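Local structure of uracil-DNA glycosylase (Nitratifractor salsuginis, 5X3G) at residues E44-G49 / A170-S175; E154-F159 / V164-M169; T203-G208 / W243-P248. The protein belongs to the uracil-DNA glycosylase family and has an alpha/beta fold built round a four-stranded parallel sheet. All blocks are in the same frame, centred on the assembly; numbering follows the deposited sequence.

Contact 1 (E44-G49 / A170-S175)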
loop_
_atom_site.group_PDB
_atom_site.type_symbol
_atom_site.label_atom_id
_atom_site.label_comp_id
_atom_site.label_asym_id
_atom_site.label_seq_id
_atom_site.Cartn_x
_atom_site.Cartn_y
_atom_site.Cartn_z
ATOM N N GLU A 44 23.776 0.897 -5.000
ATOM C CA GLU A 44 24.423 2.011 -5.687
ATOM C C GLU A 44 23.559 2.525 -6.833
ATOM O O GLU A 44 23.382 3.741 -6.993
ATOM C CB GLU A 44 25.800 1.585 -6.198
ATOM N N TRP A 45 23.011 1.611 -7.641
ATOM C CA TRP A 45 22.089 2.012 -8.700
ATOM C C TRP A 45 20.889 2.756 -8.136
ATOM O O TRP A 45 20.443 3.758 -8.708
ATOM C CB TRP A 45 21.620 0.788 -9.484
ATOM C CG TRP A 45 20.437 1.084 -10.349
ATOM C CD1 TRP A 45 20.417 1.864 -11.465
ATOM C CD2 TRP A 45 19.091 0.628 -10.155
ATOM N NE1 TRP A 45 19.147 1.912 -11.989
ATOM C CE2 TRP A 45 18.315 1.162 -11.201
ATOM C CE3 TRP A 45 18.471 -0.186 -9.202
ATOM C CZ2 TRP A 45 16.952 0.911 -11.322
ATOM C CZ3 TRP A 45 17.116 -0.434 -9.323
ATOM C CH2 TRP A 45 16.372 0.112 -10.375
HETATM N N MSE A 46 20.350 2.274 -7.024
HETATM C CA MSE A 46 19.214 2.903 -6.367
HETATM C C MSE A 46 19.553 4.311 -5.896
HETATM O O MSE A 46 18.723 5.218 -5.950
HETATM C CB MSE A 46 18.771 2.048 -5.190
HETATM C CG MSE A 46 17.285 1.925 -5.014
HETATM SE SE MSE A 46 16.960 0.761 -3.499
HETATM C CE MSE A 46 16.795 2.116 -2.121
ATOM N N ALA A 47 20.790 4.478 -5.423
ATOM C CA ALA A 47 21.249 5.795 -5.001
ATOM C C ALA A 47 21.414 6.725 -6.196
ATOM O O ALA A 47 21.229 7.941 -6.075
ATOM C CB ALA A 47 22.561 5.671 -4.228
ATOM N N ALA A 48 21.763 6.168 -7.361
ATOM C CA ALA A 48 21.902 6.989 -8.561
ATOM C C ALA A 48 20.596 7.692 -8.916
ATOM O O ALA A 48 20.617 8.791 -9.481
ATOM C CB ALA A 48 22.384 6.135 -9.734
ATOM N N GLY A 49 19.458 7.077 -8.602
ATOM C CA GLY A 49 18.183 7.754 -8.722
ATOM C C GLY A 49 17.624 7.875 -10.119
ATOM O O GLY A 49 16.687 8.651 -10.327
ATOM N N ALA A 170 8.222 -5.214 -3.915
ATOM C CA ALA A 170 9.378 -4.448 -4.356
ATOM C C ALA A 170 9.007 -2.972 -4.338
ATOM O O ALA A 170 7.888 -2.603 -4.703
ATOM C CB ALA A 170 9.834 -4.866 -5.759
ATOM N N LEU A 171 9.944 -2.127 -3.913
ATOM C CA LEU A 171 9.665 -0.709 -3.726
ATOM C C LEU A 171 9.929 0.135 -4.966
ATOM O O LEU A 171 9.687 1.347 -4.931
ATOM C CB LEU A 171 10.485 -0.157 -2.554
ATOM C CG LEU A 171 10.281 -0.821 -1.192
ATOM C CD1 LEU A 171 10.991 -0.022 -0.107
ATOM C CD2 LEU A 171 8.802 -0.985 -0.870
ATOM N N LEU A 172 10.415 -0.455 -6.058
ATOM C CA LEU A 172 10.683 0.320 -7.259
ATOM C C LEU A 172 10.297 -0.483 -8.492
ATOM O O LEU A 172 10.208 -1.711 -8.460
ATOM C CB LEU A 172 12.154 0.768 -7.326
ATOM C CG LEU A 172 13.293 -0.258 -7.375
ATOM C CD1 LEU A 172 13.465 -0.877 -8.759
ATOM C CD2 LEU A 172 14.589 0.390 -6.908
ATOM N N PHE A 173 10.086 0.244 -9.589
ATOM C CA PHE A 173 9.661 -0.313 -10.866
ATOM C C PHE A 173 10.527 0.286 -11.963
ATOM O O PHE A 173 10.757 1.498 -11.976
ATOM C CB PHE A 173 8.178 -0.003 -11.122
ATOM C CG PHE A 173 7.694 -0.365 -12.505
ATOM C CD1 PHE A 173 7.086 -1.586 -12.737
ATOM C CD2 PHE A 173 7.812 0.528 -13.561
ATOM C CE1 PHE A 173 6.627 -1.922 -13.993
ATOM C CE2 PHE A 173 7.358 0.198 -14.824
ATOM C CZ PHE A 173 6.762 -1.029 -15.037
ATOM N N THR A 174 10.999 -0.556 -12.883
ATOM C CA THR A 174 11.740 -0.094 -14.051
ATOM C C THR A 174 10.980 -0.366 -15.342
ATOM O O THR A 174 10.731 0.554 -16.128
ATOM C CB THR A 174 13.131 -0.746 -14.100
ATOM O OG1 THR A 174 12.999 -2.173 -14.079
ATOM C CG2 THR A 174 13.969 -0.303 -12.915
ATOM N N SER A 175 10.603 -1.620 -15.584
ATOM C CA SER A 175 9.755 -1.970 -16.712
ATOM C C SER A 175 8.933 -3.188 -16.329
ATOM O O SER A 175 9.250 -3.896 -15.369
ATOM C CB SER A 175 10.572 -2.245 -17.981
ATOM O OG SER A 175 11.397 -3.384 -17.818
#

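Contact 2 (E154-F159 / V164-M169)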
loop_
_atom_site.group_PDB
_atom_site.type_symbol
_atom_site.label_atom_id
_atom_site.label_comp_id
_atom_site.label_asym_id
_atom_site.label_seq_id
_atom_site.Cartn_x
_atom_site.Cartn_y
_atom_site.Cartn_z
ATOM N N GLU A 154 -6.504 11.754 1.211
ATOM C CA GLU A 154 -7.171 11.552 2.494
ATOM C C GLU A 154 -7.517 10.088 2.735
ATOM O O GLU A 154 -7.570 9.652 3.890
ATOM C CB GLU A 154 -8.432 12.412 2.565
ATOM C CG GLU A 154 -8.214 13.860 2.165
ATOM C CD GLU A 154 -9.506 14.648 2.113
ATOM O OE1 GLU A 154 -10.513 14.109 1.609
ATOM O OE2 GLU A 154 -9.517 15.806 2.582
ATOM N N LEU A 155 -7.777 9.322 1.671
ATOM C CA LEU A 155 -7.959 7.882 1.831
ATOM C C LEU A 155 -6.660 7.216 2.270
ATOM O O LEU A 155 -6.664 6.354 3.157
ATOM C CB LEU A 155 -8.470 7.268 0.526
ATOM C CG LEU A 155 -8.573 5.742 0.429
ATOM C CD1 LEU A 155 -9.438 5.190 1.550
ATOM C CD2 LEU A 155 -9.123 5.321 -0.927
ATOM N N ARG A 156 -5.539 7.604 1.657
ATOM C CA ARG A 156 -4.231 7.151 2.125
ATOM C C ARG A 156 -4.015 7.509 3.594
ATOM O O ARG A 156 -3.635 6.657 4.413
ATOM C CB ARG A 156 -3.147 7.764 1.232
ATOM C CG ARG A 156 -1.728 7.271 1.457
ATOM C CD ARG A 156 -0.998 8.153 2.455
ATOM N NE ARG A 156 -0.687 9.465 1.890
ATOM C CZ ARG A 156 -0.262 10.503 2.602
ATOM N NH1 ARG A 156 -0.007 11.660 2.004
ATOM N NH2 ARG A 156 -0.092 10.385 3.911
ATOM N N GLU A 157 -4.269 8.773 3.944
ATOM C CA GLU A 157 -4.109 9.222 5.324
ATOM C C GLU A 157 -4.987 8.421 6.275
ATOM O O GLU A 157 -4.590 8.145 7.411
ATOM C CB GLU A 157 -4.436 10.712 5.430
ATOM C CG GLU A 157 -3.410 11.626 4.784
ATOM C CD GLU A 157 -3.864 13.073 4.750
ATOM O OE1 GLU A 157 -5.087 13.320 4.825
ATOM O OE2 GLU A 157 -2.997 13.966 4.647
ATOM N N ASN A 158 -6.188 8.041 5.831
ATOM C CA ASN A 158 -7.069 7.248 6.681
ATOM C C ASN A 158 -6.574 5.813 6.819
ATOM O O ASN A 158 -6.744 5.205 7.882
ATOM C CB ASN A 158 -8.496 7.265 6.135
ATOM C CG ASN A 158 -9.188 8.596 6.349
ATOM O OD1 ASN A 158 -8.712 9.448 7.104
ATOM N ND2 ASN A 158 -10.329 8.775 5.696
ATOM N N PHE A 159 -5.988 5.247 5.759
ATOM C CA PHE A 159 -5.271 3.984 5.907
ATOM C C PHE A 159 -4.241 4.084 7.021
ATOM O O PHE A 159 -4.152 3.207 7.889
ATOM C CB PHE A 159 -4.577 3.596 4.601
ATOM C CG PHE A 159 -5.421 2.779 3.672
ATOM C CD1 PHE A 159 -5.842 1.509 4.029
ATOM C CD2 PHE A 159 -5.758 3.266 2.421
ATOM C CE1 PHE A 159 -6.607 0.751 3.164
ATOM C CE2 PHE A 159 -6.520 2.515 1.553
ATOM C CZ PHE A 159 -6.945 1.252 1.924
ATOM N N VAL A 164 -2.256 1.041 8.951
ATOM C CA VAL A 164 -1.999 0.169 7.813
ATOM C C VAL A 164 -0.727 0.632 7.122
ATOM O O VAL A 164 -0.653 1.760 6.621
ATOM C CB VAL A 164 -3.186 0.152 6.840
ATOM C CG1 VAL A 164 -2.849 -0.658 5.589
ATOM C CG2 VAL A 164 -4.411 -0.418 7.538
ATOM N N LEU A 165 0.279 -0.237 7.112
ATOM C CA LEU A 165 1.490 -0.035 6.329
ATOM C C LEU A 165 1.245 -0.566 4.923
ATOM O O LEU A 165 1.058 -1.775 4.735
ATOM C CB LEU A 165 2.681 -0.747 6.974
ATOM C CG LEU A 165 4.041 -0.616 6.281
ATOM C CD1 LEU A 165 4.564 0.806 6.361
ATOM C CD2 LEU A 165 5.033 -1.595 6.884
ATOM N N LEU A 166 1.226 0.338 3.944
ATOM C CA LEU A 166 0.939 -0.012 2.553
ATOM C C LEU A 166 2.246 -0.411 1.880
ATOM O O LEU A 166 2.952 0.417 1.302
ATOM C CB LEU A 166 0.262 1.157 1.852
ATOM C CG LEU A 166 -1.076 1.570 2.463
ATOM C CD1 LEU A 166 -1.472 2.972 2.009
ATOM C CD2 LEU A 166 -2.158 0.563 2.100
ATOM N N LEU A 167 2.558 -1.704 1.931
ATOM C CA LEU A 167 3.888 -2.208 1.609
ATOM C C LEU A 167 3.859 -3.014 0.314
ATOM O O LEU A 167 3.182 -4.043 0.236
ATOM C CB LEU A 167 4.419 -3.063 2.760
ATOM C CG LEU A 167 5.798 -3.695 2.576
ATOM C CD1 LEU A 167 6.852 -2.622 2.342
ATOM C CD2 LEU A 167 6.146 -4.556 3.779
ATOM N N ASN A 168 4.599 -2.549 -0.689
ATOM C CA ASN A 168 4.813 -3.300 -1.921
ATOM C C ASN A 168 5.954 -4.297 -1.737
ATOM O O ASN A 168 6.892 -4.057 -0.973
ATOM C CB ASN A 168 5.129 -2.359 -3.088
ATOM C CG ASN A 168 3.880 -1.805 -3.752
ATOM O OD1 ASN A 168 2.868 -2.491 -3.867
ATOM N ND2 ASN A 168 3.947 -0.554 -4.183
HETATM N N MSE A 169 5.864 -5.422 -2.446
HETATM C CA MSE A 169 6.872 -6.483 -2.347
HETATM C C MSE A 169 8.233 -6.003 -2.844
HETATM O O MSE A 169 9.269 -6.351 -2.274
HETATM C CB MSE A 169 6.435 -7.724 -3.125
HETATM C CG MSE A 169 5.233 -8.429 -2.528
HETATM SE SE MSE A 169 5.643 -9.193 -0.784
HETATM C CE MSE A 169 5.338 -11.071 -1.212
#

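Contact 3 (T203-G208 / W243-P248)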
loop_
_atom_site.group_PDB
_atom_site.type_symbol
_atom_site.label_atom_id
_atom_site.label_comp_id
_atom_site.label_asym_id
_atom_site.label_seq_id
_atom_site.Cartn_x
_atom_site.Cartn_y
_atom_site.Cartn_z
ATOM N N THR A 203 -1.121 -7.590 11.588
ATOM C CA THR A 203 -1.808 -8.576 10.764
ATOM C C THR A 203 -1.557 -8.300 9.286
ATOM O O THR A 203 -1.728 -7.171 8.819
ATOM C CB THR A 203 -3.307 -8.564 11.063
ATOM O OG1 THR A 203 -3.529 -9.042 12.395
ATOM C CG2 THR A 203 -4.050 -9.454 10.086
ATOM N N LEU A 204 -1.151 -9.335 8.555
ATOM C CA LEU A 204 -0.930 -9.210 7.121
ATOM C C LEU A 204 -2.261 -9.284 6.382
ATOM O O LEU A 204 -3.024 -10.237 6.558
ATOM C CB LEU A 204 0.006 -10.312 6.622
ATOM C CG LEU A 204 1.328 -10.536 7.358
ATOM C CD1 LEU A 204 2.147 -11.613 6.649
ATOM C CD2 LEU A 204 2.122 -9.240 7.492
ATOM N N ILE A 205 -2.540 -8.278 5.558
ATOM C CA ILE A 205 -3.713 -8.276 4.691
ATOM C C ILE A 205 -3.260 -8.705 3.304
ATOM O O ILE A 205 -2.474 -8.006 2.653
ATOM C CB ILE A 205 -4.392 -6.900 4.657
ATOM C CG1 ILE A 205 -4.843 -6.498 6.060
ATOM C CG2 ILE A 205 -5.563 -6.908 3.679
ATOM C CD1 ILE A 205 -5.245 -5.048 6.163
ATOM N N LEU A 206 -3.754 -9.852 2.850
ATOM C CA LEU A 206 -3.226 -10.518 1.663
ATOM C C LEU A 206 -4.316 -10.582 0.598
ATOM O O LEU A 206 -5.213 -11.427 0.666
ATOM C CB LEU A 206 -2.705 -11.903 2.028
ATOM C CG LEU A 206 -1.696 -11.900 3.181
ATOM C CD1 LEU A 206 -1.486 -13.304 3.728
ATOM C CD2 LEU A 206 -0.370 -11.284 2.738
ATOM N N PHE A 207 -4.229 -9.693 -0.388
ATOM C CA PHE A 207 -5.183 -9.652 -1.491
ATOM C C PHE A 207 -4.817 -10.712 -2.522
ATOM O O PHE A 207 -3.761 -10.627 -3.158
ATOM C CB PHE A 207 -5.200 -8.268 -2.136
ATOM C CG PHE A 207 -6.009 -7.253 -1.384
ATOM C CD1 PHE A 207 -7.090 -7.639 -0.611
ATOM C CD2 PHE A 207 -5.691 -5.907 -1.460
ATOM C CE1 PHE A 207 -7.835 -6.701 0.077
ATOM C CE2 PHE A 207 -6.433 -4.964 -0.776
ATOM C CZ PHE A 207 -7.507 -5.360 -0.006
ATOM N N GLY A 208 -5.687 -11.706 -2.688
ATOM C CA GLY A 208 -5.540 -12.653 -3.784
ATOM C C GLY A 208 -4.213 -13.390 -3.767
ATOM O O GLY A 208 -3.802 -13.964 -2.750
ATOM N N TRP A 243 -16.024 -6.458 4.110
ATOM C CA TRP A 243 -16.834 -5.584 4.956
ATOM C C TRP A 243 -16.393 -5.660 6.408
ATOM O O TRP A 243 -16.332 -4.638 7.102
ATOM C CB TRP A 243 -18.314 -5.956 4.876
ATOM C CG TRP A 243 -18.946 -5.941 3.528
ATOM C CD1 TRP A 243 -18.391 -5.551 2.344
ATOM C CD2 TRP A 243 -20.286 -6.340 3.234
ATOM N NE1 TRP A 243 -19.310 -5.690 1.326
ATOM C CE2 TRP A 243 -20.481 -6.171 1.850
ATOM C CE3 TRP A 243 -21.340 -6.823 4.012
ATOM C CZ2 TRP A 243 -21.690 -6.473 1.227
ATOM C CZ3 TRP A 243 -22.538 -7.121 3.395
ATOM C CH2 TRP A 243 -22.704 -6.945 2.017
ATOM N N GLU A 244 -16.107 -6.867 6.897
ATOM C CA GLU A 244 -15.746 -7.001 8.300
ATOM C C GLU A 244 -14.321 -6.540 8.573
ATOM O O GLU A 244 -14.047 -6.004 9.654
ATOM C CB GLU A 244 -15.938 -8.444 8.767
ATOM C CG GLU A 244 -15.665 -8.629 10.252
ATOM C CD GLU A 244 -16.091 -9.985 10.773
ATOM O OE1 GLU A 244 -16.634 -10.784 9.983
ATOM O OE2 GLU A 244 -15.881 -10.250 11.976
ATOM N N LEU A 245 -13.404 -6.719 7.620
ATOM C CA LEU A 245 -12.040 -6.252 7.858
ATOM C C LEU A 245 -11.945 -4.729 7.777
ATOM O O LEU A 245 -11.414 -4.084 8.688
ATOM C CB LEU A 245 -11.073 -6.899 6.866
ATOM C CG LEU A 245 -9.645 -6.350 6.920
ATOM C CD1 LEU A 245 -9.058 -6.509 8.312
ATOM C CD2 LEU A 245 -8.767 -7.044 5.897
ATOM N N PHE A 246 -12.464 -4.138 6.703
ATOM C CA PHE A 246 -12.270 -2.716 6.447
ATOM C C PHE A 246 -13.373 -1.839 7.019
ATOM O O PHE A 246 -13.157 -0.636 7.190
ATOM C CB PHE A 246 -12.159 -2.467 4.942
ATOM C CG PHE A 246 -10.959 -3.107 4.320
ATOM C CD1 PHE A 246 -9.685 -2.629 4.585
ATOM C CD2 PHE A 246 -11.099 -4.194 3.477
ATOM C CE1 PHE A 246 -8.577 -3.223 4.017
ATOM C CE2 PHE A 246 -9.994 -4.787 2.906
ATOM C CZ PHE A 246 -8.732 -4.307 3.177
ATOM N N GLY A 247 -14.541 -2.407 7.297
ATOM C CA GLY A 247 -15.645 -1.679 7.880
ATOM C C GLY A 247 -15.268 -0.839 9.087
ATOM O O GLY A 247 -15.527 0.366 9.126
ATOM N N PRO A 248 -14.647 -1.457 10.100
ATOM C CA PRO A 248 -14.262 -0.690 11.299
ATOM C C PRO A 248 -13.289 0.439 11.028
ATOM O O PRO A 248 -13.125 1.314 11.887
ATOM C CB PRO A 248 -13.634 -1.756 12.206
ATOM C CG PRO A 248 -14.276 -3.023 11.780
ATOM C CD PRO A 248 -14.435 -2.902 10.295
#

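Contact 1 (E44-G49 / A170-S175)
In this alpha/beta fold of the uracil-DNA glycosylase family, Trp45 and Met46, in the last turns of helix 40-48, pack against Leu172 and Thr174 of the loop that follows edge strand 164-168 of the parallel sheet. The contact is apolar, with no hydrogen bond between the two segments. Trp45 has CG anti to its own N (chi1 166°), which carries the six-membered part of the indole out to the loop, edge first. Leu172 comes from the opposite direction, and its CD1 lies in the plane of the ring, 3.5 Å from Trp45 CH2. The methyl of Thr174 meets the same edge, CG2 lying 3.5 Å from Trp45 CH2 and nearly as close to CZ2. Tyr42 and Tyr52 each pack edge-to-face with the indole, and the Tyr52 hydroxyl also hydrogen-bonds Met46 O.

Thr174 divides its two branches between different tasks. While CG2 goes to the tryptophan, OG1 is hydrogen-bonded to Glu178 OE1, just before helix 179-196, and to His182 NE2 in its first turn. Further back, the loop backbone pairs Ala170 with Gln78, and the Phe173 side chain touches Asp79; both partners belong to the GQDPY motif of the family. Helix 40-48 therefore packs on one side of a loop that meets this motif.

With chi1 at 61°, Leu172 folds CG over its own backbone, and the two methyls spread toward the helix. CD2 fits between the helix residues, 3.6 Å from Trp45 CZ3 and 3.6 Å from Met46 CG. Past that point the selenomethionine chain bends at chi3, with SE still 4.2 Å from Leu172 CD2.

Contact 2 (E154-F159 / V164-M169)
Val164 N donates a hydrogen bond to Phe159 O (3.1 Å, N-H...O angle 153°) where helix 152-161 ends and the chain passes into the strand, and the axes of helix 154-159 and strand 164-168 approach to 8.8 Å with their directions 118° apart. The amide reaches the carbonyl from a position tilted out of its plane. The same oxygen also receives the side of the valine, with Val164 CB 3.4 Å from Phe159 O.

Phe159 is the main side chain on the helix. Its CD1 lies 4.0 Å from Val164 CG1, the branch that stands anti to the valine N (chi1 175°). Leu166, two residues further along the strand, holds CD2 over one face of the phenyl ring, 4.2 Å above the plane and displaced toward the rim. Its other methyl approaches the root of the same side chain, CD1 being 4.1 Å from Phe159 CB. Helix 152-161 ends the long beta-alpha-beta crossover that leaves strand 73-77 and returns as the parallel edge strand beside it. Val164 and Leu166 direct their side chains to this helix, whereas the alternate residue Leu167 packs against Ile190 and Leu193 of helix 179-196. At the margin, Arg156 lays its aliphatic CG 4.3 Å from Leu166 CD1, and its NH2 forms a salt bridge with Glu160 OE1.

Contact 3 (T203-G208 / W243-P248)
Ile205 on strand 203-207 meets Leu245 on helix 240-246 tip to tip, and a single methyl of the leucine fits against the isoleucine beyond its branch point. Leu245 CD2 lies 3.9 Å from Ile205 CG2 and 4.0 Å from Ile205 CG1, with Ile205 CD1 only slightly further, so the bump on the helix touches all three carbons beyond CB. A chi1 of 173° extends the leucine away from its backbone N and brings CD2 to the isoleucine.

The isoleucine in turn fills a hollow on the helix side. Its CG2 points between Leu245 and the next residue, 4.1 Å from Phe246 CZ. Leu245 CD2 forms one wall of this hollow and itself lies over one face of the Phe246 ring, 3.8 Å above its plane and offset to the rim. Beside it the two phenylalanines come together from opposite directions. Phe207 CZ is 3.6 Å from Phe246 CZ, the ring centroids are 6.0 Å apart and the planes are inclined at 44°; the rings meet rim to rim, neither covering the other's face. Ile205 CG2 also overlies the margin of one Phe207 face, so this methyl lies close to both rings as well as to the leucine.

The contact packs helix 240-246 on one face of the parallel sheet. Strand 73-77 borders it through Tyr73, which touches Ile205, and on the other side of strand 203-207, Leu228 of strand 225-228 touches both Phe207 and Leu245. Helix 114-126 backs the packing, with Phe119 edge-to-face with Phe246 and Met122 against the same side chain.

Contacts 2 and 3 both pack helices on the four-stranded parallel sheet, their centres 12 Å apart and their nearest atoms about 5 Å apart. Strand 73-77 runs between strands 164-168 and 203-207, and its Tyr73 touches Val164 of one contact and Ile205 of the other, so both helices lie on the same face. Contact 1 is peripheral, its centre 21 Å from contact 2 and 29 Å from contact 3, across the chain's centre from the latter. Helix 40-48 comes first in the chain, and both segments of contact 2 precede residues 170-175, so contact 1 spans contact 2 in sequence; the continuous run 164-175 joins the two, and contact 3 follows.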